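Side-chain contacts in transcriptional regulator (LacI family) (Clostridium acetobutylicum ATCC 824, PDB 3G85), which probably acts as a DNA-binding transcription factor that recognises cis-regulatory regions of the genome: residues K181-K186 / R210-P215; L201-V206 / I218-I223; E229-S234 / V238-I243. All blocks are in the same frame, centred on the assembly; numbering follows the deposited sequence.

Interaction 1: residues K181-K186 / R210-P215; sequences KLMKLK and RQISIP
The flat guanidinium group of R210 meets the side chain of M183, a selenomethionine, with M183 CB lying oblique to it. NH1 does the touching, 3.4 Å from M183 CB and 3.6 Å from M183 CG. The two chains run alongside each other with their ends pointing opposite ways, the arginine extended from CG to NE and carrying its charged end back over the root of M183. Beyond this the selenomethionine bends at chi2 (-67°) and again at chi3 (89°), which turns its far end towards I212. There the meeting is tip to tip: M183 SE and I212 CD1 are 3.3 Å apart, close for selenium and a methyl, and the exact separation is doubtful. R210 NH1 thus touches the root of M183, and I212 CD1 its selenium. Backbone turns put these side chains in place. Q211, at positive phi (59°), ends helix 197-209 in a Schellman motif, and R210 and I212 on its two flanks both point their side chains at 181-186. In that segment a type I turn runs from L182 to L185, with K184 N bonded to K181 O at 2.8 Å. L207 of helix 197-209 touches both M183 and I212, linking the contact to that helix. The place is peripheral in the periplasmic binding protein-like domain, and R210 is exposed. With no hydrogen bond or salt bridge joining the two segments, the contact rests on van der Waals packing: selenium and methyl provide the apolar part, while the methylene foot of M183 lies against a guanidinium nitrogen that can probably keep much of its hydration.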
ATOM      1  N   LYS A 181      23.029   7.494  -1.337  1.00 29.90           N
ATOM      2  CA  LYS A 181      23.700   6.291  -1.879  1.00 28.87           C
ATOM      3  C   LYS A 181      23.542   6.216  -3.384  1.00 29.70           C
ATOM      4  O   LYS A 181      24.522   5.975  -4.098  1.00 29.26           O
ATOM      5  CB  LYS A 181      23.131   5.025  -1.262  1.00 28.76           C
ATOM      6  CG  LYS A 181      23.212   4.995   0.203  1.00 29.45           C
ATOM      7  CD  LYS A 181      22.583   3.725   0.754  1.00 29.77           C
ATOM      8  CE  LYS A 181      22.477   3.861   2.272  1.00 33.40           C
ATOM      9  NZ  LYS A 181      21.735   2.757   2.927  1.00 33.21           N
ATOM     10  N   LEU A 182      22.311   6.393  -3.873  1.00 29.40           N
ATOM     11  CA  LEU A 182      22.043   6.441  -5.311  1.00 30.77           C
ATOM     12  C   LEU A 182      23.037   7.373  -5.982  1.00 31.19           C
ATOM     13  O   LEU A 182      23.571   7.041  -7.032  1.00 31.75           O
ATOM     14  CB  LEU A 182      20.613   6.933  -5.630  1.00 30.06           C
ATOM     15  CG  LEU A 182      20.134   6.969  -7.085  1.00 30.43           C
ATOM     16  CD1 LEU A 182      20.119   5.543  -7.700  1.00 32.68           C
ATOM     17  CD2 LEU A 182      18.753   7.640  -7.242  1.00 31.80           C
HETATM   18  N   MSE A 183      23.290   8.515  -5.351  1.00 31.80           N
HETATM   19  CA  MSE A 183      24.182   9.532  -5.910  1.00 33.67           C
HETATM   20  C   MSE A 183      25.658   9.090  -5.950  1.00 33.07           C
HETATM   21  O   MSE A 183      26.443   9.648  -6.711  1.00 32.77           O
HETATM   22  CB  MSE A 183      24.064  10.861  -5.153  1.00 34.55           C
HETATM   23  CG  MSE A 183      22.705  11.545  -5.264  1.00 40.73           C
HETATM   24 SE   MSE A 183      22.337  12.178  -7.066  1.00 61.96          SE
HETATM   25  CE  MSE A 183      21.465  10.640  -7.889  1.00 45.84           C
ATOM     26  N   LYS A 184      26.009   8.105  -5.142  1.00 32.98           N
ATOM     27  CA  LYS A 184      27.373   7.558  -5.140  1.00 33.58           C
ATOM     28  C   LYS A 184      27.654   6.573  -6.256  1.00 34.61           C
ATOM     29  O   LYS A 184      28.825   6.282  -6.529  1.00 33.03           O
ATOM     30  CB  LYS A 184      27.703   6.925  -3.804  1.00 33.10           C
ATOM     31  CG  LYS A 184      28.090   7.948  -2.801  1.00 34.07           C
ATOM     32  CD  LYS A 184      28.207   7.363  -1.443  1.00 36.51           C
ATOM     33  CE  LYS A 184      28.364   8.534  -0.465  1.00 37.32           C
ATOM     34  NZ  LYS A 184      28.706   8.012   0.845  1.00 39.36           N
ATOM     35  N   LEU A 185      26.594   6.065  -6.889  1.00 34.47           N
ATOM     36  CA  LEU A 185      26.730   5.121  -7.991  1.00 36.51           C
ATOM     37  C   LEU A 185      27.518   5.764  -9.139  1.00 38.36           C
ATOM     38  O   LEU A 185      27.355   6.960  -9.436  1.00 38.30           O
ATOM     39  CB  LEU A 185      25.367   4.561  -8.441  1.00 34.10           C
ATOM     40  CG  LEU A 185      24.607   3.571  -7.527  1.00 34.62           C
ATOM     41  CD1 LEU A 185      23.136   3.477  -7.884  1.00 32.85           C
ATOM     42  CD2 LEU A 185      25.195   2.177  -7.573  1.00 32.78           C
ATOM     43  N   LYS A 186      28.417   4.980  -9.734  1.00 40.70           N
ATOM     44  CA  LYS A 186      29.197   5.456 -10.872  1.00 43.09           C
ATOM     45  C   LYS A 186      28.281   5.841 -12.023  1.00 43.59           C
ATOM     46  O   LYS A 186      28.479   6.879 -12.646  1.00 44.37           O
ATOM     47  CB  LYS A 186      30.209   4.403 -11.343  1.00 43.50           C
ATOM     48  CG  LYS A 186      31.610   4.634 -10.807  1.00 46.39           C
ATOM     49  CD  LYS A 186      31.851   3.931  -9.473  1.00 50.07           C
ATOM     50  CE  LYS A 186      33.080   4.497  -8.792  1.00 50.97           C
ATOM     51  NZ  LYS A 186      32.815   5.860  -8.217  1.00 52.77           N
ATOM     52  N   ARG A 210      20.964  19.007  -4.858  1.00 41.06           N
ATOM     53  CA  ARG A 210      22.073  18.740  -5.752  1.00 42.84           C
ATOM     54  C   ARG A 210      21.814  19.205  -7.189  1.00 43.90           C
ATOM     55  O   ARG A 210      22.659  19.006  -8.066  1.00 44.60           O
ATOM     56  CB  ARG A 210      22.458  17.262  -5.670  1.00 42.54           C
ATOM     57  CG  ARG A 210      22.999  16.948  -4.284  1.00 43.92           C
ATOM     58  CD  ARG A 210      23.593  15.586  -4.124  1.00 43.93           C
ATOM     59  NE  ARG A 210      23.819  15.309  -2.701  1.00 45.74           N
ATOM     60  CZ  ARG A 210      24.450  14.236  -2.234  1.00 44.14           C
ATOM     61  NH1 ARG A 210      24.952  13.344  -3.071  1.00 45.49           N
ATOM     62  NH2 ARG A 210      24.593  14.062  -0.931  1.00 45.72           N
ATOM     63  N   GLN A 211      20.662  19.851  -7.405  1.00 44.68           N
ATOM     64  CA  GLN A 211      20.275  20.453  -8.692  1.00 46.08           C
ATOM     65  C   GLN A 211      20.209  19.442  -9.846  1.00 45.97           C
ATOM     66  O   GLN A 211      20.546  19.743 -10.999  1.00 46.44           O
ATOM     67  CB  GLN A 211      21.188  21.644  -9.037  1.00 45.89           C
ATOM     68  CG  GLN A 211      21.611  22.449  -7.807  1.00 47.71           C
ATOM     69  CD  GLN A 211      22.331  23.742  -8.155  1.00 48.32           C
ATOM     70  OE1 GLN A 211      21.818  24.569  -8.910  1.00 51.46           O
ATOM     71  NE2 GLN A 211      23.517  23.926  -7.592  1.00 49.39           N
ATOM     72  N   ILE A 212      19.756  18.234  -9.530  1.00 45.56           N
ATOM     73  CA  ILE A 212      19.521  17.236 -10.553  1.00 45.05           C
ATOM     74  C   ILE A 212      18.103  17.464 -11.044  1.00 45.27           C
ATOM     75  O   ILE A 212      17.176  17.604 -10.246  1.00 45.78           O
ATOM     76  CB  ILE A 212      19.771  15.834 -10.011  1.00 44.64           C
ATOM     77  CG1 ILE A 212      21.251  15.698  -9.661  1.00 45.21           C
ATOM     78  CG2 ILE A 212      19.381  14.766 -11.016  1.00 44.73           C
ATOM     79  CD1 ILE A 212      21.482  15.043  -8.354  1.00 44.30           C
ATOM     80  N   SER A 213      17.942  17.544 -12.360  1.00 45.25           N
ATOM     81  CA  SER A 213      16.660  17.902 -12.961  1.00 45.56           C
ATOM     82  C   SER A 213      15.654  16.762 -13.017  1.00 45.17           C
ATOM     83  O   SER A 213      15.952  15.666 -13.499  1.00 45.09           O
ATOM     84  CB  SER A 213      16.880  18.464 -14.365  1.00 45.82           C
ATOM     85  OG  SER A 213      17.666  19.632 -14.285  1.00 49.12           O
ATOM     86  N   ILE A 214      14.452  17.039 -12.520  1.00 44.66           N
ATOM     87  CA  ILE A 214      13.341  16.111 -12.614  1.00 44.21           C
ATOM     88  C   ILE A 214      12.309  16.720 -13.572  1.00 44.52           C
ATOM     89  O   ILE A 214      11.900  17.871 -13.388  1.00 45.32           O
ATOM     90  CB  ILE A 214      12.710  15.832 -11.216  1.00 44.34           C
ATOM     91  CG1 ILE A 214      13.765  15.298 -10.231  1.00 42.49           C
ATOM     92  CG2 ILE A 214      11.509  14.869 -11.341  1.00 44.11           C
ATOM     93  CD1 ILE A 214      13.478  15.612  -8.748  1.00 43.67           C
ATOM     94  N   PRO A 215      11.877  15.966 -14.606  1.00 44.25           N
ATOM     95  CA  PRO A 215      12.200  14.600 -14.995  1.00 43.95           C
ATOM     96  C   PRO A 215      13.414  14.483 -15.918  1.00 44.24           C
ATOM     97  O   PRO A 215      13.734  13.371 -16.353  1.00 44.08           O
ATOM     98  CB  PRO A 215      10.969  14.207 -15.792  1.00 43.87           C
ATOM     99  CG  PRO A 215      10.649  15.469 -16.523  1.00 44.27           C
ATOM    100  CD  PRO A 215      10.885  16.556 -15.527  1.00 43.94           C
TER

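Interaction 2: residues L201-V206 / I218-I223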
ATOM      1  N   LEU A 201       9.559  11.394  -1.719  1.00 20.95           N
ATOM      2  CA  LEU A 201       9.668  12.775  -1.226  1.00 21.07           C
ATOM      3  C   LEU A 201      11.066  13.076  -0.666  1.00 21.01           C
ATOM      4  O   LEU A 201      11.622  14.162  -0.918  1.00 21.41           O
ATOM      5  CB  LEU A 201       8.620  13.068  -0.160  1.00 20.85           C
ATOM      6  CG  LEU A 201       7.185  13.091  -0.707  1.00 21.58           C
ATOM      7  CD1 LEU A 201       6.222  13.178   0.495  1.00 20.24           C
ATOM      8  CD2 LEU A 201       6.973  14.211  -1.797  1.00 22.54           C
ATOM      9  N   GLY A 202      11.647  12.100   0.016  1.00 20.22           N
ATOM     10  CA  GLY A 202      13.019  12.226   0.516  1.00 21.20           C
ATOM     11  C   GLY A 202      14.031  12.299  -0.631  1.00 21.59           C
ATOM     12  O   GLY A 202      14.993  13.087  -0.585  1.00 22.28           O
ATOM     13  N   VAL A 203      13.828  11.453  -1.635  1.00 21.34           N
ATOM     14  CA  VAL A 203      14.694  11.447  -2.835  1.00 21.76           C
ATOM     15  C   VAL A 203      14.716  12.821  -3.521  1.00 21.35           C
ATOM     16  O   VAL A 203      15.773  13.381  -3.808  1.00 21.31           O
ATOM     17  CB  VAL A 203      14.279  10.375  -3.826  1.00 22.01           C
ATOM     18  CG1 VAL A 203      15.015  10.609  -5.197  1.00 22.45           C
ATOM     19  CG2 VAL A 203      14.505   8.956  -3.249  1.00 22.09           C
ATOM     20  N   ILE A 204      13.546  13.393  -3.742  1.00 21.42           N
ATOM     21  CA  ILE A 204      13.448  14.686  -4.395  1.00 22.98           C
ATOM     22  C   ILE A 204      14.105  15.779  -3.540  1.00 23.57           C
ATOM     23  O   ILE A 204      14.689  16.724  -4.117  1.00 23.19           O
ATOM     24  CB  ILE A 204      11.975  14.991  -4.732  1.00 24.93           C
ATOM     25  CG1 ILE A 204      11.556  14.149  -5.919  1.00 24.87           C
ATOM     26  CG2 ILE A 204      11.739  16.451  -5.038  1.00 30.01           C
ATOM     27  CD1 ILE A 204      10.081  13.847  -5.859  1.00 32.97           C
ATOM     28  N   SER A 205      14.057  15.643  -2.203  1.00 22.11           N
ATOM     29  CA  SER A 205      14.739  16.581  -1.298  1.00 25.18           C
ATOM     30  C   SER A 205      16.226  16.678  -1.722  1.00 25.56           C
ATOM     31  O   SER A 205      16.785  17.771  -1.909  1.00 25.68           O
ATOM     32  CB  SER A 205      14.624  16.110   0.163  1.00 24.14           C
ATOM     33  OG  SER A 205      15.336  16.930   1.074  1.00 29.62           O
ATOM     34  N   VAL A 206      16.836  15.514  -1.889  1.00 26.52           N
ATOM     35  CA  VAL A 206      18.269  15.426  -2.211  1.00 28.13           C
ATOM     36  C   VAL A 206      18.530  15.878  -3.654  1.00 28.40           C
ATOM     37  O   VAL A 206      19.437  16.684  -3.903  1.00 29.99           O
ATOM     38  CB  VAL A 206      18.804  14.010  -1.958  1.00 27.45           C
ATOM     39  CG1 VAL A 206      20.262  13.873  -2.465  1.00 28.76           C
ATOM     40  CG2 VAL A 206      18.738  13.687  -0.492  1.00 28.32           C
ATOM     41  N   ILE A 218      16.477  12.700 -14.089  1.00 38.15           N
ATOM     42  CA  ILE A 218      15.880  11.511 -13.447  1.00 36.03           C
ATOM     43  C   ILE A 218      14.364  11.649 -13.422  1.00 34.57           C
ATOM     44  O   ILE A 218      13.839  12.698 -13.012  1.00 34.80           O
ATOM     45  CB  ILE A 218      16.391  11.288 -11.988  1.00 36.32           C
ATOM     46  CG1 ILE A 218      17.894  11.006 -11.981  1.00 36.33           C
ATOM     47  CG2 ILE A 218      15.646  10.104 -11.306  1.00 35.62           C
ATOM     48  CD1 ILE A 218      18.471  10.731 -10.626  1.00 36.97           C
ATOM     49  N   GLU A 219      13.660  10.604 -13.860  1.00 32.57           N
ATOM     50  CA  GLU A 219      12.196  10.599 -13.770  1.00 30.44           C
ATOM     51  C   GLU A 219      11.742   9.595 -12.698  1.00 29.34           C
ATOM     52  O   GLU A 219      12.251   8.497 -12.638  1.00 27.32           O
ATOM     53  CB  GLU A 219      11.564  10.269 -15.111  1.00 30.69           C
ATOM     54  CG  GLU A 219      10.112  10.676 -15.142  1.00 35.65           C
ATOM     55  CD  GLU A 219       9.492  10.673 -16.525  1.00 41.97           C
ATOM     56  OE1 GLU A 219      10.223  10.798 -17.546  1.00 44.44           O
ATOM     57  OE2 GLU A 219       8.252  10.536 -16.581  1.00 44.76           O
ATOM     58  N   ILE A 220      10.806   9.999 -11.843  1.00 27.25           N
ATOM     59  CA  ILE A 220      10.411   9.148 -10.710  1.00 26.70           C
ATOM     60  C   ILE A 220       8.964   8.708 -10.848  1.00 24.76           C
ATOM     61  O   ILE A 220       8.118   9.486 -11.255  1.00 25.70           O
ATOM     62  CB  ILE A 220      10.557   9.926  -9.367  1.00 27.11           C
ATOM     63  CG1 ILE A 220      12.001  10.405  -9.211  1.00 29.10           C
ATOM     64  CG2 ILE A 220      10.085   9.032  -8.171  1.00 25.57           C
ATOM     65  CD1 ILE A 220      12.243  11.485  -8.102  1.00 27.59           C
ATOM     66  N   VAL A 221       8.684   7.468 -10.489  1.00 23.14           N
ATOM     67  CA  VAL A 221       7.308   7.004 -10.292  1.00 22.96           C
ATOM     68  C   VAL A 221       7.327   6.349  -8.926  1.00 22.36           C
ATOM     69  O   VAL A 221       8.258   5.616  -8.598  1.00 22.81           O
ATOM     70  CB  VAL A 221       6.834   5.978 -11.330  1.00 22.68           C
ATOM     71  CG1 VAL A 221       5.416   5.428 -10.969  1.00 23.18           C
ATOM     72  CG2 VAL A 221       6.783   6.644 -12.713  1.00 23.85           C
ATOM     73  N   ALA A 222       6.327   6.647  -8.110  1.00 21.31           N
ATOM     74  CA  ALA A 222       6.309   6.080  -6.762  1.00 19.77           C
ATOM     75  C   ALA A 222       4.980   5.408  -6.527  1.00 19.94           C
ATOM     76  O   ALA A 222       3.992   5.776  -7.125  1.00 21.69           O
ATOM     77  CB  ALA A 222       6.504   7.162  -5.742  1.00 19.95           C
ATOM     78  N   ILE A 223       4.960   4.435  -5.622  1.00 20.70           N
ATOM     79  CA  ILE A 223       3.699   3.832  -5.164  1.00 18.87           C
ATOM     80  C   ILE A 223       3.087   4.760  -4.107  1.00 19.18           C
ATOM     81  O   ILE A 223       3.750   5.133  -3.132  1.00 18.10           O
ATOM     82  CB  ILE A 223       3.918   2.424  -4.567  1.00 19.08           C
ATOM     83  CG1 ILE A 223       4.507   1.450  -5.619  1.00 18.22           C
ATOM     84  CG2 ILE A 223       2.610   1.885  -3.913  1.00 17.62           C
ATOM     85  CD1 ILE A 223       3.529   1.174  -6.794  1.00 17.34           C
TER
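I220 CD1 is the hub where helix 197-209 packs on strand 219-224, within the beta-alpha-beta unit formed with strand 191-194 in the periplasmic binding protein-like fold. Its nearest neighbour is I204 CG1 at 3.5 Å, with I204 CD1 following at 3.9 Å. The two isoleucines meet at a slant, the end of the strand residue lying against the ethyl branch of the helix residue. V203 adds a looser touch from one residue earlier, passing I220 head to tail with CG1 standing 4.1 Å from I220 CD1. I220 reaches this spot because its ethyl arm is nearly straight (chi2 166°) and carries the terminal methyl out from the sheet to the helix. On V203, CG1 lies opposite the backbone N (chi1 168°), which turns that methyl to the strand.

A second shell holds these side chains. V203 also rests on L192 and I220 on C194, both of strand 191-194, so the parallel neighbour strand shares the floor under the helix. I204 is also touched by I214, from the loop after helix 197-209, and by P236 and V238, from the loop leading to strand 239-242; V206 joins the helix to V176 and A179 of helix 172-182. The opposite face of the strand is covered by helix 111-124, where V221 meets A118, L121 and F122. Backbone bonds of V221 to L192 and C194 fix the strand in the sheet. At the strand's start, E219 OE2 forms a salt bridge with K125 NZ while OE1 bonds Y127 OH.

Interaction 3: residues E229-S234 / V238-I243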
ATOM      1  N   GLU A 229      -2.128  14.310  -1.624  1.00 21.27           N
ATOM      2  CA  GLU A 229      -1.767  15.716  -1.773  1.00 22.26           C
ATOM      3  C   GLU A 229      -0.261  16.016  -1.613  1.00 22.19           C
ATOM      4  O   GLU A 229       0.237  17.025  -2.145  1.00 22.06           O
ATOM      5  CB  GLU A 229      -2.608  16.621  -0.846  1.00 22.53           C
ATOM      6  CG  GLU A 229      -3.992  16.873  -1.444  1.00 24.44           C
ATOM      7  CD  GLU A 229      -4.786  17.963  -0.752  1.00 28.38           C
ATOM      8  OE1 GLU A 229      -4.210  18.805  -0.025  1.00 26.23           O
ATOM      9  OE2 GLU A 229      -6.018  17.955  -0.951  1.00 32.07           O
ATOM     10  N   TYR A 230       0.452  15.188  -0.846  1.00 22.25           N
ATOM     11  CA  TYR A 230       1.886  15.433  -0.654  1.00 23.00           C
ATOM     12  C   TYR A 230       2.644  15.323  -1.976  1.00 22.83           C
ATOM     13  O   TYR A 230       3.561  16.095  -2.256  1.00 22.91           O
ATOM     14  CB  TYR A 230       2.488  14.516   0.409  1.00 23.53           C
ATOM     15  CG  TYR A 230       2.071  14.865   1.812  1.00 25.50           C
ATOM     16  CD1 TYR A 230       2.609  15.978   2.471  1.00 24.85           C
ATOM     17  CD2 TYR A 230       1.150  14.079   2.494  1.00 24.32           C
ATOM     18  CE1 TYR A 230       2.220  16.310   3.776  1.00 26.36           C
ATOM     19  CE2 TYR A 230       0.752  14.400   3.814  1.00 26.66           C
ATOM     20  CZ  TYR A 230       1.297  15.506   4.435  1.00 27.06           C
ATOM     21  OH  TYR A 230       0.911  15.827   5.712  1.00 28.55           O
ATOM     22  N   THR A 231       2.257  14.359  -2.797  1.00 21.02           N
ATOM     23  CA  THR A 231       2.917  14.191  -4.094  1.00 20.42           C
ATOM     24  C   THR A 231       2.248  15.051  -5.187  1.00 21.16           C
ATOM     25  O   THR A 231       2.868  15.321  -6.223  1.00 20.45           O
ATOM     26  CB  THR A 231       2.923  12.713  -4.527  1.00 19.77           C
ATOM     27  OG1 THR A 231       1.593  12.178  -4.408  1.00 17.98           O
ATOM     28  CG2 THR A 231       3.895  11.891  -3.637  1.00 19.11           C
ATOM     29  N   GLU A 232       1.000  15.490  -4.953  1.00 22.12           N
ATOM     30  CA  GLU A 232       0.335  16.386  -5.927  1.00 23.04           C
ATOM     31  C   GLU A 232       1.071  17.724  -5.978  1.00 23.30           C
ATOM     32  O   GLU A 232       1.280  18.287  -7.046  1.00 22.80           O
ATOM     33  CB  GLU A 232      -1.135  16.634  -5.578  1.00 23.08           C
ATOM     34  CG  GLU A 232      -1.904  17.426  -6.686  1.00 23.08           C
ATOM     35  CD  GLU A 232      -3.367  17.638  -6.392  1.00 26.74           C
ATOM     36  OE1 GLU A 232      -3.861  17.194  -5.345  1.00 25.74           O
ATOM     37  OE2 GLU A 232      -4.041  18.304  -7.214  1.00 32.03           O
ATOM     38  N   PHE A 233       1.476  18.210  -4.813  1.00 23.04           N
ATOM     39  CA  PHE A 233       1.985  19.561  -4.663  1.00 24.03           C
ATOM     40  C   PHE A 233       3.417  19.643  -4.188  1.00 23.92           C
ATOM     41  O   PHE A 233       3.853  20.713  -3.734  1.00 24.83           O
ATOM     42  CB  PHE A 233       1.092  20.368  -3.718  1.00 24.12           C
ATOM     43  CG  PHE A 233      -0.350  20.482  -4.165  1.00 24.43           C
ATOM     44  CD1 PHE A 233      -0.705  21.242  -5.276  1.00 24.79           C
ATOM     45  CD2 PHE A 233      -1.357  19.855  -3.428  1.00 25.56           C
ATOM     46  CE1 PHE A 233      -2.072  21.371  -5.692  1.00 26.40           C
ATOM     47  CE2 PHE A 233      -2.719  19.974  -3.790  1.00 26.34           C
ATOM     48  CZ  PHE A 233      -3.087  20.725  -4.929  1.00 25.70           C
ATOM     49  N   SER A 234       4.150  18.528  -4.249  1.00 23.76           N
ATOM     50  CA  SER A 234       5.587  18.558  -3.957  1.00 23.45           C
ATOM     51  C   SER A 234       6.317  19.397  -5.036  1.00 23.71           C
ATOM     52  O   SER A 234       5.724  19.763  -6.058  1.00 24.30           O
ATOM     53  CB  SER A 234       6.165  17.148  -3.920  1.00 22.71           C
ATOM     54  OG  SER A 234       5.753  16.450  -5.086  1.00 22.47           O
ATOM     55  N   VAL A 238       5.088  14.522  -8.098  1.00 25.23           N
ATOM     56  CA  VAL A 238       5.561  13.169  -8.341  1.00 24.04           C
ATOM     57  C   VAL A 238       4.415  12.327  -8.889  1.00 23.70           C
ATOM     58  O   VAL A 238       3.319  12.236  -8.291  1.00 21.77           O
ATOM     59  CB  VAL A 238       6.030  12.535  -7.011  1.00 24.61           C
ATOM     60  CG1 VAL A 238       6.513  11.040  -7.200  1.00 25.82           C
ATOM     61  CG2 VAL A 238       7.103  13.376  -6.394  1.00 27.41           C
ATOM     62  N   THR A 239       4.687  11.687 -10.026  1.00 22.77           N
ATOM     63  CA  THR A 239       3.755  10.720 -10.580  1.00 23.02           C
ATOM     64  C   THR A 239       3.669   9.494  -9.698  1.00 21.82           C
ATOM     65  O   THR A 239       4.688   8.967  -9.255  1.00 22.13           O
ATOM     66  CB  THR A 239       4.161  10.322 -12.001  1.00 22.72           C
ATOM     67  OG1 THR A 239       3.883  11.439 -12.851  1.00 25.24           O
ATOM     68  CG2 THR A 239       3.369   9.077 -12.473  1.00 23.96           C
ATOM     69  N   ILE A 240       2.446   9.069  -9.436  1.00 21.12           N
ATOM     70  CA  ILE A 240       2.219   7.898  -8.598  1.00 20.78           C
ATOM     71  C   ILE A 240       1.285   6.842  -9.183  1.00 20.90           C
ATOM     72  O   ILE A 240       0.430   7.116 -10.035  1.00 22.52           O
ATOM     73  CB  ILE A 240       1.638   8.285  -7.210  1.00 20.18           C
ATOM     74  CG1 ILE A 240       0.203   8.876  -7.375  1.00 20.24           C
ATOM     75  CG2 ILE A 240       2.580   9.229  -6.444  1.00 21.90           C
ATOM     76  CD1 ILE A 240      -0.499   9.179  -6.008  1.00 20.65           C
ATOM     77  N   VAL A 241       1.457   5.622  -8.698  1.00 20.90           N
ATOM     78  CA  VAL A 241       0.473   4.578  -8.889  1.00 20.90           C
ATOM     79  C   VAL A 241      -0.126   4.387  -7.476  1.00 21.20           C
ATOM     80  O   VAL A 241       0.574   4.005  -6.528  1.00 20.80           O
ATOM     81  CB  VAL A 241       1.054   3.268  -9.467  1.00 20.09           C
ATOM     82  CG1 VAL A 241      -0.138   2.382  -9.883  1.00 20.88           C
ATOM     83  CG2 VAL A 241       1.977   3.580 -10.686  1.00 21.93           C
ATOM     84  N   ASP A 242      -1.389   4.757  -7.326  1.00 21.44           N
ATOM     85  CA  ASP A 242      -1.946   4.966  -5.991  1.00 20.73           C
ATOM     86  C   ASP A 242      -2.646   3.736  -5.496  1.00 20.60           C
ATOM     87  O   ASP A 242      -3.353   3.052  -6.256  1.00 20.47           O
ATOM     88  CB  ASP A 242      -2.929   6.154  -5.995  1.00 21.65           C
ATOM     89  CG  ASP A 242      -3.350   6.577  -4.603  1.00 22.13           C
ATOM     90  OD1 ASP A 242      -2.475   6.713  -3.716  1.00 21.56           O
ATOM     91  OD2 ASP A 242      -4.574   6.792  -4.385  1.00 24.08           O
ATOM     92  N   ILE A 243      -2.444   3.437  -4.222  1.00 19.90           N
ATOM     93  CA  ILE A 243      -3.281   2.440  -3.560  1.00 19.93           C
ATOM     94  C   ILE A 243      -4.511   3.236  -3.075  1.00 19.08           C
ATOM     95  O   ILE A 243      -4.362   4.063  -2.220  1.00 18.03           O
ATOM     96  CB  ILE A 243      -2.607   1.844  -2.350  1.00 20.84           C
ATOM     97  CG1 ILE A 243      -1.258   1.232  -2.711  1.00 19.75           C
ATOM     98  CG2 ILE A 243      -3.491   0.732  -1.760  1.00 19.50           C
ATOM     99  CD1 ILE A 243      -0.551   0.581  -1.502  1.00 22.49           C
TER
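T231 packs on V238 and I240 where helix 228-232 returns to strand 239-242, closing the beta-alpha-beta unit that begins with strand 219-224. The tight part centres on this threonine. V238 N donates to T231 O at 3.0 Å, a fairly straight bond (161°) in the carbonyl plane, which pins the chain just after the connecting loop, at V238, to the last turn of the helix. Beside it, T231 CB lies 4.0 Å from V238 CB, and the side chains cross at a slant. T231 OG1, set between the backbone N and carbonyl carbon (chi1 50°), comes within 3.7 Å of I240 CG2. This hydroxyl is nevertheless satisfied in its buried setting: it bonds R228 O and receives R279 NH1, which also reaches V238 O. R279 NH1 thus links T231 OG1 and V238 O.

Toward the solvent side the residues turn from the strand: Y230, itself exposed, touches L201 of helix 197-209, and F233, just past the helix, has E232 CG 3.8 Å above its ring centre. Between the two regimes comes S234, partly exposed, which is bonded through OG to P236 O; the same OG lies 3.6 Å from V238 CG2.

How the interactions relate
Interactions 2 and 3 are buried and belong to consecutive beta-alpha-beta units of one sheet, in which strands 219-224 and 239-242 are neighbours; A222 probably bonds across to T239 and V241. Interaction 1 lies at the surface, about 20 Å from interaction 3 between centres and without touching it. It meets interaction 2 near the start of strand 219-224: S213 O probably accepts from I218 N, and M183 CE packs on I218 CD1. Chemistry changes with place. Interaction 2 is purely aliphatic between helix and sheet, interaction 3 adds a backbone bond and satisfied hydroxyls, and interaction 1 sets selenium against an isoleucine methyl, and methylenes against an exposed arginine.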